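Virulence factor (Pectobacterium carotovorum, PDB 2W3Y) is S-palmitoylated, binds to lipid vesicles and probably promotes virulence of this bacterium towards Drosophila. Local coordinates at residues A[142-145]-A[146-150]. Sequence-based numbering, arbitrary orientation.
Sequences TGFA and TFLQN. With PLM (palmitic acid), chain C.
T142 meets T146 one turn along helix 142-159, T142 O accepting T146 N at 3.1 Å. A water oxygen lies 2.9 Å from T142 O, donating to it, and also makes a long bond with T146 OG1, so the carbonyl serves both the helix and solvent on this outer side. The hydroxyl of T142 turns back instead, hydrogen-bonding OD1 of N140 just ahead of the helix. G143 contributes backbone alone, its O taking F147 N at 3.1 Å. At F144 the i to i+4 bond is the straightest at the acceptor: L148 N lies 2.9 Å from F144 O, with a C=O...N angle of 165°. The ring of F144 stands anti to the backbone N (chi1 176°), which carries it along the side chain of L148, both pointing the same way; F144 CE2 comes to 4.0 Å from L148 CD2, while L148 CB sits over one face. F147 arrives obliquely, with its CD2 4.1 Å from F144 CE1. These three apolar groups make the inward side of an amphipathic helix turn: F144 packs on A126, V129 and I130 of helix 125-134, both phenylalanines reach strand 40-49, and the ring of F147 also meets that of F262. L148 lines the site of the palmitoyl chain (PLM), its CG 3.7 Å from PLM C3 and its CD2 against C3 and C5, a few carbons from the acyl carbonyl at C1; the turn thus probably helps house the lipid modification. A145 closes the segment: its small side chain touches A126, and A145 O accepts Q149 N at 3.0 Å. The Q149 side chain, extended beyond CG, runs on to A210 and to C209, the chain's single cysteine and so probably the residue that carries the palmitoyl group.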
loop_
_atom_site.group_PDB
_atom_site.type_symbol
_atom_site.label_atom_id
_atom_site.label_comp_id
_atom_site.label_asym_id
_atom_site.label_seq_id
_atom_site.Cartn_x
_atom_site.Cartn_y
_atom_site.Cartn_z
ATOM N N THR A 142 -7.837 16.417 -3.971
ATOM C CA THR A 142 -6.992 17.581 -3.639
ATOM C C THR A 142 -6.220 17.418 -2.336
ATOM O O THR A 142 -5.117 17.967 -2.207
ATOM C CB THR A 142 -7.781 18.929 -3.587
ATOM O OG1 THR A 142 -8.828 18.834 -2.610
ATOM C CG2 THR A 142 -8.351 19.280 -4.955
ATOM N N GLY A 143 -6.801 16.691 -1.374
ATOM C CA GLY A 143 -6.117 16.352 -0.122
ATOM C C GLY A 143 -4.883 15.479 -0.325
ATOM O O GLY A 143 -3.807 15.782 0.196
ATOM N N PHE A 144 -5.034 14.387 -1.073
ATOM C CA PHE A 144 -3.888 13.546 -1.453
ATOM C C PHE A 144 -2.858 14.357 -2.263
ATOM O O PHE A 144 -1.646 14.214 -2.050
ATOM C CB PHE A 144 -4.354 12.312 -2.229
ATOM C CG PHE A 144 -3.228 11.451 -2.741
ATOM C CD1 PHE A 144 -2.478 10.670 -1.864
ATOM C CD2 PHE A 144 -2.911 11.421 -4.095
ATOM C CE1 PHE A 144 -1.420 9.869 -2.336
ATOM C CE2 PHE A 144 -1.850 10.624 -4.574
ATOM C CZ PHE A 144 -1.114 9.840 -3.680
ATOM N N ALA A 145 -3.334 15.207 -3.183
ATOM C CA ALA A 145 -2.437 16.059 -3.978
ATOM C C ALA A 145 -1.531 16.942 -3.116
ATOM O O ALA A 145 -0.333 17.067 -3.410
ATOM C CB ALA A 145 -3.205 16.899 -5.023
ATOM N N THR A 146 -2.097 17.554 -2.068
ATOM C CA THR A 146 -1.311 18.320 -1.098
ATOM C C THR A 146 -0.315 17.425 -0.349
ATOM O O THR A 146 0.853 17.796 -0.172
ATOM C CB THR A 146 -2.206 19.126 -0.085
ATOM O OG1 THR A 146 -2.991 20.088 -0.802
ATOM C CG2 THR A 146 -1.362 19.860 0.944
ATOM N N PHE A 147 -0.763 16.250 0.086
ATOM C CA PHE A 147 0.156 15.328 0.765
ATOM C C PHE A 147 1.375 14.983 -0.117
ATOM O O PHE A 147 2.528 15.027 0.342
ATOM C CB PHE A 147 -0.542 14.020 1.168
ATOM C CG PHE A 147 0.428 12.904 1.445
ATOM C CD1 PHE A 147 1.117 12.857 2.658
ATOM C CD2 PHE A 147 0.710 11.941 0.463
ATOM C CE1 PHE A 147 2.049 11.854 2.914
ATOM C CE2 PHE A 147 1.657 10.938 0.707
ATOM C CZ PHE A 147 2.321 10.904 1.928
ATOM N N LEU A 148 1.100 14.616 -1.368
ATOM C CA LEU A 148 2.116 14.075 -2.269
ATOM C C LEU A 148 3.091 15.168 -2.663
ATOM O O LEU A 148 4.307 14.938 -2.747
ATOM C CB LEU A 148 1.472 13.425 -3.505
ATOM C CG LEU A 148 2.336 12.503 -4.373
ATOM C CD1 LEU A 148 2.705 11.196 -3.650
ATOM C CD2 LEU A 148 1.671 12.236 -5.724
ATOM N N GLN A 149 2.553 16.371 -2.877
ATOM C CA GLN A 149 3.359 17.526 -3.225
ATOM C C GLN A 149 4.390 17.829 -2.133
ATOM O O GLN A 149 5.602 17.997 -2.426
ATOM C CB GLN A 149 2.449 18.730 -3.523
ATOM C CG GLN A 149 3.174 20.027 -3.788
ATOM C CD GLN A 149 2.269 21.061 -4.430
ATOM O OE1 GLN A 149 1.200 21.405 -3.900
ATOM N NE2 GLN A 149 2.692 21.564 -5.579
ATOM N N ASN A 150 3.918 17.876 -0.885
ATOM C CA ASN A 150 4.787 18.144 0.252
ATOM C C ASN A 150 5.786 17.010 0.482
ATOM O O ASN A 150 6.959 17.272 0.748
ATOM C CB ASN A 150 3.981 18.398 1.524
ATOM C CG ASN A 150 3.151 19.674 1.444
ATOM O OD1 ASN A 150 3.426 20.570 0.638
ATOM N ND2 ASN A 150 2.127 19.756 2.278
HETATM C C1 PLM C . 4.601 15.736 -6.625
HETATM O O2 PLM C . 5.299 16.783 -6.677
HETATM C C2 PLM C . 5.146 14.421 -7.170
HETATM C C3 PLM C . 5.483 13.401 -6.086
HETATM C C4 PLM C . 6.065 12.101 -6.644
HETATM C C5 PLM C . 5.002 11.182 -7.245
HETATM C C6 PLM C . 5.571 10.234 -8.300
HETATM C C7 PLM C . 4.620 9.069 -8.569
HETATM C C8 PLM C . 4.756 8.488 -9.981
HETATM C C9 PLM C . 5.425 7.116 -9.907
HETATM C CA PLM C . 4.508 5.954 -10.272
HETATM C CB PLM C . 4.228 5.060 -9.070
HETATM C CC PLM C . 2.911 4.322 -9.258
HETATM C CD PLM C . 2.099 4.267 -7.972
HETATM C CE PLM C . 1.848 2.820 -7.579
HETATM C CF PLM C . 0.694 2.696 -6.593
HETATM O O HOH W 1 -4.107 20.094 -3.859
#